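Local structure of galactokinase (Bifidobacterium longum subsp. infantis, 6TEP) at residues A[62-67]-A[131-136]; A[104-109]-A[144-149]; A[76-81]-A[125-130]. The protein probably phosphorylates galactose with ATP in the presence of magnesium, acting as a galactokinase of the GHMP kinase family. All coordinates share one frame; numbering follows the deposited sequence.

All three contacts reach the same ADP, each from a different piece of the chain. Interaction 1 supplies the phosphate-binding turn and one face of the adenine, interaction 2 the other face and a wall beside the ribose, and interaction 3 the recognition of the adenine edge. Their centres lie about 10 to 12 Å apart. Interactions 1 and 3 share a sheet: strand 125-131 runs between strands 54-70 and 75-80, with Phe65 N 2.8 Å from Val130 O, a probable hydrogen bond. Interaction 2 packs against that sheet, where Thr149 OG1 comes within 3.4 Å of Phe129 CZ and also meets Ile66.

Interaction 1 of 3, residues A[62-67]-A[131-136]; sequences HRTFIA and SCVPLG. With ADP (adenosine-5'-diphosphate), chain H.
Ser131 OG is gripped from two directions: it lies 2.6 Å from Thr64 OG1 across the contact and accepts a 3.0 Å hydrogen bond from Val133 N in its own segment, closing an ST turn. With OG anti to the Ser131 nitrogen (chi1 -171°), the hydroxyl can serve both partners. Thr64 and Ser131 form an antiparallel, non-hydrogen-bonded pair, the last rung before the chain leaves the sheet. Just beyond it, Cys132 N gives Arg63 O a nearly straight bond of 3.2 Å, at 168°, while Arg63 N makes a weak bond to Cys132 SG. His62 turns its ring edge to Cys132 O, CD2 approaching to 3.5 Å; its NE2 is held by Ile7 O. The departing chain leads into the glycine-rich phosphate-binding loop that marks GHMP kinases, and Gly136 N donates to ADP O1B at 3.0 Å. One residue earlier, Leu135 lays its branched end over a face of the adenine, CG standing 3.7 Å from N7. With an alanine here, that face would probably lose its apolar cover, and the base would be freer to tilt or slide. Val133 CG2, meanwhile, rests on His62 O, and its side chain also touches Ser141 of helix 141-156.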
loop_
_atom_site.group_PDB
_atom_site.type_symbol
_atom_site.label_atom_id
_atom_site.label_comp_id
_atom_site.label_asym_id
_atom_site.label_seq_id
_atom_site.Cartn_x
_atom_site.Cartn_y
_atom_site.Cartn_z
ATOM N N HIS A 62 6.618 6.371 8.184
ATOM C CA HIS A 62 7.511 6.725 7.035
ATOM C C HIS A 62 6.690 7.460 5.976
ATOM O O HIS A 62 5.719 6.893 5.516
ATOM C CB HIS A 62 8.157 5.479 6.442
ATOM C CG HIS A 62 8.973 4.743 7.439
ATOM N ND1 HIS A 62 8.339 3.965 8.452
ATOM C CD2 HIS A 62 10.313 4.597 7.595
ATOM C CE1 HIS A 62 9.301 3.434 9.191
ATOM N NE2 HIS A 62 10.489 3.754 8.690
ATOM N N ARG A 63 7.145 8.650 5.565
ATOM C CA ARG A 63 6.393 9.518 4.659
ATOM C C ARG A 63 7.319 9.980 3.533
ATOM O O ARG A 63 8.558 10.029 3.700
ATOM C CB ARG A 63 5.749 10.660 5.416
ATOM C CG ARG A 63 4.740 10.179 6.464
ATOM C CD ARG A 63 4.448 11.246 7.490
ATOM N NE ARG A 63 3.592 12.355 7.115
ATOM C CZ ARG A 63 2.269 12.285 7.032
ATOM N NH1 ARG A 63 1.630 11.139 7.224
ATOM N NH2 ARG A 63 1.587 13.352 6.693
ATOM N N THR A 64 6.665 10.257 2.422
ATOM C CA THR A 64 7.226 11.037 1.309
ATOM C C THR A 64 6.795 12.503 1.491
ATOM O O THR A 64 5.566 12.799 1.563
ATOM C CB THR A 64 6.798 10.432 -0.024
ATOM O OG1 THR A 64 7.413 9.163 -0.129
ATOM C CG2 THR A 64 7.185 11.327 -1.188
ATOM N N PHE A 65 7.758 13.415 1.476
ATOM C CA PHE A 65 7.553 14.871 1.606
ATOM C C PHE A 65 7.741 15.529 0.254
ATOM O O PHE A 65 8.656 15.152 -0.491
ATOM C CB PHE A 65 8.539 15.483 2.610
ATOM C CG PHE A 65 8.301 14.996 4.007
ATOM C CD1 PHE A 65 8.760 13.739 4.372
ATOM C CD2 PHE A 65 7.635 15.793 4.927
ATOM C CE1 PHE A 65 8.485 13.294 5.658
ATOM C CE2 PHE A 65 7.398 15.334 6.227
ATOM C CZ PHE A 65 7.817 14.076 6.569
ATOM N N ILE A 66 6.703 16.293 -0.147
ATOM C CA ILE A 66 6.731 17.009 -1.439
ATOM C C ILE A 66 6.735 18.490 -1.116
ATOM O O ILE A 66 5.760 19.000 -0.553
ATOM C CB ILE A 66 5.605 16.608 -2.416
ATOM C CG1 ILE A 66 5.784 17.242 -3.832
ATOM C CG2 ILE A 66 4.234 16.884 -1.826
ATOM C CD1 ILE A 66 4.655 16.917 -4.747
ATOM N N ALA A 67 7.743 19.175 -1.627
ATOM C CA ALA A 67 7.723 20.660 -1.650
ATOM C C ALA A 67 7.196 21.040 -3.023
ATOM O O ALA A 67 7.768 20.541 -4.012
ATOM C CB ALA A 67 9.113 21.212 -1.334
ATOM N N SER A 131 12.017 11.345 0.736
ATOM C CA SER A 131 11.271 10.232 1.336
ATOM C C SER A 131 12.127 9.364 2.246
ATOM O O SER A 131 13.367 9.263 2.094
ATOM C CB SER A 131 10.670 9.433 0.242
ATOM O OG SER A 131 9.790 8.477 0.789
ATOM N N CYS A 132 11.455 8.726 3.206
ATOM C CA CYS A 132 12.081 7.588 3.915
ATOM C C CYS A 132 11.266 6.314 3.671
ATOM O O CYS A 132 11.500 5.318 4.382
ATOM C CB CYS A 132 12.200 7.863 5.394
ATOM S SG CYS A 132 10.612 8.200 6.159
ATOM N N VAL A 133 10.307 6.332 2.760
ATOM C CA VAL A 133 9.660 5.093 2.265
ATOM C C VAL A 133 10.565 4.421 1.261
ATOM O O VAL A 133 10.788 4.921 0.156
ATOM C CB VAL A 133 8.273 5.322 1.657
ATOM C CG1 VAL A 133 7.627 3.969 1.350
ATOM C CG2 VAL A 133 7.443 6.170 2.586
ATOM N N PRO A 134 11.080 3.205 1.551
ATOM C CA PRO A 134 11.980 2.568 0.606
ATOM C C PRO A 134 11.262 2.283 -0.731
ATOM O O PRO A 134 10.064 1.942 -0.756
ATOM C CB PRO A 134 12.488 1.314 1.314
ATOM C CG PRO A 134 11.803 1.260 2.654
ATOM C CD PRO A 134 10.804 2.391 2.734
ATOM N N LEU A 135 11.985 2.456 -1.838
ATOM C CA LEU A 135 11.474 2.213 -3.216
ATOM C C LEU A 135 11.449 0.712 -3.500
ATOM O O LEU A 135 12.487 0.091 -3.494
ATOM C CB LEU A 135 12.380 2.920 -4.246
ATOM C CG LEU A 135 12.179 4.417 -4.446
ATOM C CD1 LEU A 135 12.544 5.252 -3.223
ATOM C CD2 LEU A 135 12.986 4.851 -5.669
ATOM N N GLY A 136 10.311 0.216 -3.975
ATOM C CA GLY A 136 10.215 -1.132 -4.549
ATOM C C GLY A 136 10.297 -2.233 -3.504
ATOM O O GLY A 136 10.496 -3.397 -3.908
HETATM P PB ADP H . 6.522 0.246 -4.128
HETATM O O1B ADP H . 7.491 1.107 -3.339
HETATM O O2B ADP H . 5.198 0.913 -4.283
HETATM O O3B ADP H . 6.395 -1.170 -3.540
HETATM P PA ADP H . 6.589 0.559 -6.988
HETATM O O1A ADP H . 5.097 0.518 -7.181
HETATM O O2A ADP H . 7.338 -0.134 -8.059
HETATM O O3A ADP H . 7.067 -0.015 -5.595
HETATM O "O5'" ADP H . 6.970 2.115 -6.898
HETATM C "C5'" ADP H . 8.354 2.496 -6.876
HETATM C "C4'" ADP H . 8.607 3.428 -8.032
HETATM O "O4'" ADP H . 7.965 4.683 -7.757
HETATM C "C3'" ADP H . 10.086 3.745 -8.202
HETATM O "O3'" ADP H . 10.708 2.804 -9.047
HETATM C "C2'" ADP H . 10.025 5.138 -8.837
HETATM O "O2'" ADP H . 9.678 5.022 -10.183
HETATM C "C1'" ADP H . 8.876 5.731 -8.025
HETATM N N9 ADP H . 9.303 6.309 -6.761
HETATM C C8 ADP H . 8.787 6.017 -5.516
HETATM N N7 ADP H . 9.331 6.727 -4.559
HETATM C C5 ADP H . 10.213 7.602 -5.221
HETATM C C6 ADP H . 11.088 8.615 -4.776
HETATM N N6 ADP H . 11.253 8.979 -3.505
HETATM N N1 ADP H . 11.810 9.290 -5.719
HETATM C C2 ADP H . 11.682 8.947 -6.997
HETATM N N3 ADP H . 10.934 7.982 -7.528
HETATM C C4 ADP H . 10.195 7.350 -6.575
#

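Interaction 2 of 3, residues A[104-109]-A[144-149]; sequences SAYPTG and AMTCST. With ADP (adenosine-5'-diphosphate), chain H.
Met145 lays its thioether across the first turn of helix 105-116, SD meeting Pro107 CD at 3.8 Å and Tyr106 CB at 4.0 Å. The bend at its third torsion (chi3 -76°) then swings the methyl onto the base, where CE sits over the adenine, 3.4 Å from ADP C5. One side chain thus joins the helix packing to the ligand. Tyr106 divides its surroundings in a similar way. Thr146 CG2 lies at the edge of its ring, near the ring plane and 3.9 Å from CD1, whereas CE2 passes the ribose obliquely, 3.6 Å from ADP O2'. The same Thr146 methyl also rests against Tyr106 O, a carbonyl that is hydrogen-bonded to Ser178 OG. Farther along, Pro107 CB settles on Thr149 OG1 at 3.7 Å. That hydroxyl is turned back to its own helix, giving a 2.8 Å bond to Met145 O, which Thr149 N reaches from the opposite face of the carbonyl plane; a polar atom can therefore line an otherwise apolar interface with its proton already spent. The short helical segments run nearly parallel, 26° apart with axes 8.6 Å from each other. Such a pair of helices, one of them beginning just after the glycine-rich loop, walls the nucleotide site as is characteristic of the GHMP kinase N-terminal domain.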
loop_
_atom_site.group_PDB
_atom_site.type_symbol
_atom_site.label_atom_id
_atom_site.label_comp_id
_atom_site.label_asym_id
_atom_site.label_seq_id
_atom_site.Cartn_x
_atom_site.Cartn_y
_atom_site.Cartn_z
ATOM N N SER A 104 9.059 10.243 -12.951
ATOM C CA SER A 104 8.290 11.489 -13.052
ATOM C C SER A 104 6.869 11.240 -13.578
ATOM O O SER A 104 6.022 12.184 -13.470
ATOM C CB SER A 104 8.981 12.543 -13.951
ATOM O OG SER A 104 9.041 12.087 -15.285
ATOM N N ALA A 105 6.618 10.060 -14.151
ATOM C CA ALA A 105 5.266 9.694 -14.601
ATOM C C ALA A 105 4.304 9.720 -13.393
ATOM O O ALA A 105 3.152 10.054 -13.578
ATOM C CB ALA A 105 5.282 8.345 -15.257
ATOM N N TYR A 106 4.756 9.373 -12.201
ATOM C CA TYR A 106 3.858 9.257 -11.014
ATOM C C TYR A 106 3.329 10.620 -10.613
ATOM O O TYR A 106 2.102 10.806 -10.612
ATOM C CB TYR A 106 4.556 8.540 -9.877
ATOM C CG TYR A 106 4.791 7.090 -10.142
ATOM C CD1 TYR A 106 3.796 6.187 -9.884
ATOM C CD2 TYR A 106 5.998 6.583 -10.588
ATOM C CE1 TYR A 106 3.965 4.822 -10.074
ATOM C CE2 TYR A 106 6.164 5.228 -10.848
ATOM C CZ TYR A 106 5.181 4.313 -10.492
ATOM O OH TYR A 106 5.401 2.990 -10.787
ATOM N N PRO A 107 4.181 11.651 -10.370
ATOM C CA PRO A 107 3.656 12.981 -10.056
ATOM C C PRO A 107 3.007 13.689 -11.265
ATOM O O PRO A 107 1.931 14.292 -11.123
ATOM C CB PRO A 107 4.857 13.764 -9.491
ATOM C CG PRO A 107 6.054 13.035 -10.027
ATOM C CD PRO A 107 5.640 11.564 -10.120
ATOM N N THR A 108 3.618 13.608 -12.436
ATOM C CA THR A 108 3.078 14.373 -13.553
ATOM C C THR A 108 1.693 13.798 -13.893
ATOM O O THR A 108 0.769 14.608 -14.162
ATOM C CB THR A 108 4.029 14.288 -14.749
ATOM O OG1 THR A 108 5.354 14.653 -14.329
ATOM C CG2 THR A 108 3.547 15.178 -15.852
ATOM N N GLY A 109 1.510 12.476 -13.785
ATOM C CA GLY A 109 0.239 11.796 -14.174
ATOM C C GLY A 109 -0.878 12.197 -13.207
ATOM O O GLY A 109 -2.039 12.186 -13.600
ATOM N N ALA A 144 2.674 6.842 -1.830
ATOM C CA ALA A 144 3.144 7.978 -1.029
ATOM C C ALA A 144 3.467 9.104 -2.025
ATOM O O ALA A 144 3.211 10.273 -1.698
ATOM C CB ALA A 144 4.332 7.562 -0.189
ATOM N N MET A 145 4.064 8.744 -3.170
ATOM C CA MET A 145 4.421 9.810 -4.158
ATOM C C MET A 145 3.137 10.372 -4.799
ATOM O O MET A 145 3.019 11.563 -4.897
ATOM C CB MET A 145 5.323 9.205 -5.244
ATOM C CG MET A 145 5.653 10.121 -6.339
ATOM S SD MET A 145 7.205 9.749 -7.176
ATOM C CE MET A 145 8.419 10.348 -6.014
ATOM N N THR A 146 2.247 9.536 -5.295
ATOM C CA THR A 146 1.054 10.045 -6.046
ATOM C C THR A 146 0.121 10.759 -5.081
ATOM O O THR A 146 -0.485 11.780 -5.478
ATOM C CB THR A 146 0.326 8.981 -6.839
ATOM O OG1 THR A 146 -0.054 7.936 -5.928
ATOM C CG2 THR A 146 1.174 8.436 -7.973
ATOM N N CYS A 147 -0.075 10.227 -3.876
ATOM C CA CYS A 147 -1.038 10.852 -2.921
ATOM C C CYS A 147 -0.514 12.209 -2.360
ATOM O O CYS A 147 -1.323 13.165 -2.188
ATOM C CB CYS A 147 -1.468 9.859 -1.832
ATOM S SG CYS A 147 -2.388 8.455 -2.512
ATOM N N SER A 148 0.793 12.291 -1.996
ATOM C CA SER A 148 1.373 13.561 -1.563
ATOM C C SER A 148 1.166 14.577 -2.705
ATOM O O SER A 148 0.810 15.688 -2.392
ATOM C CB SER A 148 2.812 13.372 -1.199
ATOM O OG SER A 148 3.664 12.920 -2.257
ATOM N N THR A 149 1.403 14.152 -3.986
ATOM C CA THR A 149 1.268 15.095 -5.122
ATOM C C THR A 149 -0.201 15.528 -5.247
ATOM O O THR A 149 -0.439 16.696 -5.396
ATOM C CB THR A 149 1.787 14.521 -6.434
ATOM O OG1 THR A 149 3.094 13.998 -6.267
ATOM C CG2 THR A 149 1.790 15.508 -7.577
HETATM P PB ADP H . 6.522 0.246 -4.128
HETATM O O1B ADP H . 7.491 1.107 -3.339
HETATM O O2B ADP H . 5.198 0.913 -4.283
HETATM O O3B ADP H . 6.395 -1.170 -3.540
HETATM P PA ADP H . 6.589 0.559 -6.988
HETATM O O1A ADP H . 5.097 0.518 -7.181
HETATM O O2A ADP H . 7.338 -0.134 -8.059
HETATM O O3A ADP H . 7.067 -0.015 -5.595
HETATM O "O5'" ADP H . 6.970 2.115 -6.898
HETATM C "C5'" ADP H . 8.354 2.496 -6.876
HETATM C "C4'" ADP H . 8.607 3.428 -8.032
HETATM O "O4'" ADP H . 7.965 4.683 -7.757
HETATM C "C3'" ADP H . 10.086 3.745 -8.202
HETATM O "O3'" ADP H . 10.708 2.804 -9.047
HETATM C "C2'" ADP H . 10.025 5.138 -8.837
HETATM O "O2'" ADP H . 9.678 5.022 -10.183
HETATM C "C1'" ADP H . 8.876 5.731 -8.025
HETATM N N9 ADP H . 9.303 6.309 -6.761
HETATM C C8 ADP H . 8.787 6.017 -5.516
HETATM N N7 ADP H . 9.331 6.727 -4.559
HETATM C C5 ADP H . 10.213 7.602 -5.221
HETATM C C6 ADP H . 11.088 8.615 -4.776
HETATM N N6 ADP H . 11.253 8.979 -3.505
HETATM N N1 ADP H . 11.810 9.290 -5.719
HETATM C C2 ADP H . 11.682 8.947 -6.997
HETATM N N3 ADP H . 10.934 7.982 -7.528
HETATM C C4 ADP H . 10.195 7.350 -6.575
#

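Interaction 3 of 3, residues A[76-81]-A[125-130]. With ADP (adenosine-5'-diphosphate), chain H.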
loop_
_atom_site.group_PDB
_atom_site.type_symbol
_atom_site.label_atom_id
_atom_site.label_comp_id
_atom_site.label_asym_id
_atom_site.label_seq_id
_atom_site.Cartn_x
_atom_site.Cartn_y
_atom_site.Cartn_z
ATOM N N VAL A 76 5.803 20.813 -16.042
ATOM C CA VAL A 76 6.031 20.048 -14.787
ATOM C C VAL A 76 7.517 19.671 -14.675
ATOM O O VAL A 76 7.989 18.828 -15.443
ATOM C CB VAL A 76 5.113 18.823 -14.601
ATOM C CG1 VAL A 76 5.429 18.229 -13.251
ATOM C CG2 VAL A 76 3.617 19.138 -14.777
ATOM N N ARG A 77 8.151 20.190 -13.634
ATOM C CA ARG A 77 9.550 19.888 -13.226
ATOM C C ARG A 77 9.471 19.130 -11.889
ATOM O O ARG A 77 8.855 19.627 -10.978
ATOM C CB ARG A 77 10.400 21.156 -13.129
ATOM C CG ARG A 77 10.556 21.892 -14.435
ATOM C CD ARG A 77 11.582 22.907 -14.323
ATOM N NE ARG A 77 11.171 23.945 -13.452
ATOM C CZ ARG A 77 11.918 24.932 -13.088
ATOM N NH1 ARG A 77 13.141 25.006 -13.549
ATOM N NH2 ARG A 77 11.463 25.800 -12.225
ATOM N N VAL A 78 10.086 17.968 -11.820
ATOM C CA VAL A 78 10.198 17.257 -10.520
ATOM C C VAL A 78 11.637 16.829 -10.275
ATOM O O VAL A 78 12.302 16.402 -11.193
ATOM C CB VAL A 78 9.217 16.074 -10.431
ATOM C CG1 VAL A 78 7.807 16.550 -10.395
ATOM C CG2 VAL A 78 9.381 15.053 -11.540
ATOM N N VAL A 79 12.011 16.793 -8.998
ATOM C CA VAL A 79 13.320 16.248 -8.617
ATOM C C VAL A 79 13.111 15.420 -7.335
ATOM O O VAL A 79 12.136 15.720 -6.559
ATOM C CB VAL A 79 14.296 17.391 -8.413
ATOM C CG1 VAL A 79 13.967 18.196 -7.186
ATOM C CG2 VAL A 79 15.715 16.906 -8.393
ATOM N N SER A 80 14.005 14.487 -7.067
ATOM C CA SER A 80 13.886 13.610 -5.884
ATOM C C SER A 80 15.260 13.453 -5.275
ATOM O O SER A 80 16.247 13.371 -6.018
ATOM C CB SER A 80 13.310 12.279 -6.264
ATOM O OG SER A 80 13.537 11.290 -5.300
ATOM N N GLY A 81 15.268 13.369 -3.956
ATOM C CA GLY A 81 16.492 13.092 -3.230
ATOM C C GLY A 81 17.166 11.801 -3.635
ATOM O O GLY A 81 18.327 11.634 -3.259
ATOM N N PHE A 125 3.532 22.664 -12.431
ATOM C CA PHE A 125 4.087 22.811 -11.086
ATOM C C PHE A 125 5.559 22.415 -11.149
ATOM O O PHE A 125 5.980 21.640 -12.049
ATOM C CB PHE A 125 3.313 21.972 -10.048
ATOM C CG PHE A 125 3.327 20.467 -10.200
ATOM C CD1 PHE A 125 2.477 19.781 -11.031
ATOM C CD2 PHE A 125 4.281 19.713 -9.528
ATOM C CE1 PHE A 125 2.507 18.396 -11.148
ATOM C CE2 PHE A 125 4.302 18.325 -9.605
ATOM C CZ PHE A 125 3.453 17.665 -10.490
ATOM N N ASP A 126 6.252 22.872 -10.116
ATOM C CA ASP A 126 7.625 22.461 -9.667
ATOM C C ASP A 126 7.465 21.662 -8.385
ATOM O O ASP A 126 6.806 22.156 -7.492
ATOM C CB ASP A 126 8.474 23.713 -9.527
ATOM C CG ASP A 126 8.733 24.440 -10.845
ATOM O OD1 ASP A 126 8.818 23.785 -11.910
ATOM O OD2 ASP A 126 8.862 25.702 -10.767
ATOM N N ALA A 127 8.219 20.600 -8.259
ATOM C CA ALA A 127 8.213 19.866 -6.985
ATOM C C ALA A 127 9.578 19.237 -6.711
ATOM O O ALA A 127 10.300 18.791 -7.671
ATOM C CB ALA A 127 7.089 18.851 -6.917
ATOM N N ALA A 128 9.818 19.108 -5.418
ATOM C CA ALA A 128 10.986 18.358 -4.887
ATOM C C ALA A 128 10.462 17.322 -3.877
ATOM O O ALA A 128 9.700 17.689 -2.968
ATOM C CB ALA A 128 11.967 19.265 -4.210
ATOM N N PHE A 129 10.913 16.097 -4.009
ATOM C CA PHE A 129 10.541 14.982 -3.099
ATOM C C PHE A 129 11.760 14.543 -2.270
ATOM O O PHE A 129 12.856 14.340 -2.826
ATOM C CB PHE A 129 10.077 13.762 -3.885
ATOM C CG PHE A 129 8.802 13.967 -4.639
ATOM C CD1 PHE A 129 7.587 13.678 -4.039
ATOM C CD2 PHE A 129 8.857 14.443 -5.935
ATOM C CE1 PHE A 129 6.404 13.919 -4.741
ATOM C CE2 PHE A 129 7.691 14.682 -6.620
ATOM C CZ PHE A 129 6.472 14.403 -6.041
ATOM N N VAL A 130 11.475 14.316 -0.970
ATOM C CA VAL A 130 12.408 13.627 -0.048
ATOM C C VAL A 130 11.542 12.583 0.684
ATOM O O VAL A 130 10.442 12.938 1.107
ATOM C CB VAL A 130 13.022 14.609 0.942
ATOM C CG1 VAL A 130 13.847 13.867 1.960
ATOM C CG2 VAL A 130 13.942 15.647 0.260
HETATM P PB ADP H . 6.522 0.246 -4.128
HETATM O O1B ADP H . 7.491 1.107 -3.339
HETATM O O2B ADP H . 5.198 0.913 -4.283
HETATM O O3B ADP H . 6.395 -1.170 -3.540
HETATM P PA ADP H . 6.589 0.559 -6.988
HETATM O O1A ADP H . 5.097 0.518 -7.181
HETATM O O2A ADP H . 7.338 -0.134 -8.059
HETATM O O3A ADP H . 7.067 -0.015 -5.595
HETATM O "O5'" ADP H . 6.970 2.115 -6.898
HETATM C "C5'" ADP H . 8.354 2.496 -6.876
HETATM C "C4'" ADP H . 8.607 3.428 -8.032
HETATM O "O4'" ADP H . 7.965 4.683 -7.757
HETATM C "C3'" ADP H . 10.086 3.745 -8.202
HETATM O "O3'" ADP H . 10.708 2.804 -9.047
HETATM C "C2'" ADP H . 10.025 5.138 -8.837
HETATM O "O2'" ADP H . 9.678 5.022 -10.183
HETATM C "C1'" ADP H . 8.876 5.731 -8.025
HETATM N N9 ADP H . 9.303 6.309 -6.761
HETATM C C8 ADP H . 8.787 6.017 -5.516
HETATM N N7 ADP H . 9.331 6.727 -4.559
HETATM C C5 ADP H . 10.213 7.602 -5.221
HETATM C C6 ADP H . 11.088 8.615 -4.776
HETATM N N6 ADP H . 11.253 8.979 -3.505
HETATM N N1 ADP H . 11.810 9.290 -5.719
HETATM C C2 ADP H . 11.682 8.947 -6.997
HETATM N N3 ADP H . 10.934 7.982 -7.528
HETATM C C4 ADP H . 10.195 7.350 -6.575
HETATM O O HOH W 1 13.025 11.070 -2.358
#
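The Phe125 ring carries Val76 CG1 over one face, 3.6 Å from the ring centroid and 19° off its normal, and has Ala127 CB at its edge. It is the first torsion of Phe125, placing CG between the backbone N and the carbonyl carbon (chi1 64°), that brings the ring back under the neighbouring strand. Phe129 meets that strand by its edge instead, with Val79 O and Val78 CG1 near the ring plane. The third flat group, the Arg77 guanidinium, offers its NE edge to Asp126: NE bonds OD1 at 2.8 Å and NH2 bonds OD2 at 3.0 Å. Both bonds lie in the guanidinium plane yet come from above the carboxylate, since the two planes are 60° apart. Asp126 OD2 has a second salt-bridge partner in Arg71, so two arginines share one carboxylate, which would probably balance part of their charge.

Between the face bearing Phe125 and Phe129 and the face bearing Arg77 and Asp126 runs a regular parallel ladder, from Arg77 N on Phe125 O at 3.1 Å to Gly81 N on Phe129 O at 2.8 Å. At its C-terminal end lies the adenine. Ser80 OG donates to ADP N1 at 2.7 Å while receiving a bond from Val82 N, and a water that accepts from ADP N6 at 3.0 Å donates to Ser80 OG and, weakly, to Phe129 O. The base is thereby read at both N1 and N6, one directly and one through water.

Strand 75-80 stands between strand 86-91, antiparallel to it, and strand 125-131, whose far side pairs with strand 54-70. Helix 141-156 packs on the face bearing Phe125 and Phe129, and helix 12-27 on the face bearing Arg77 and Val79.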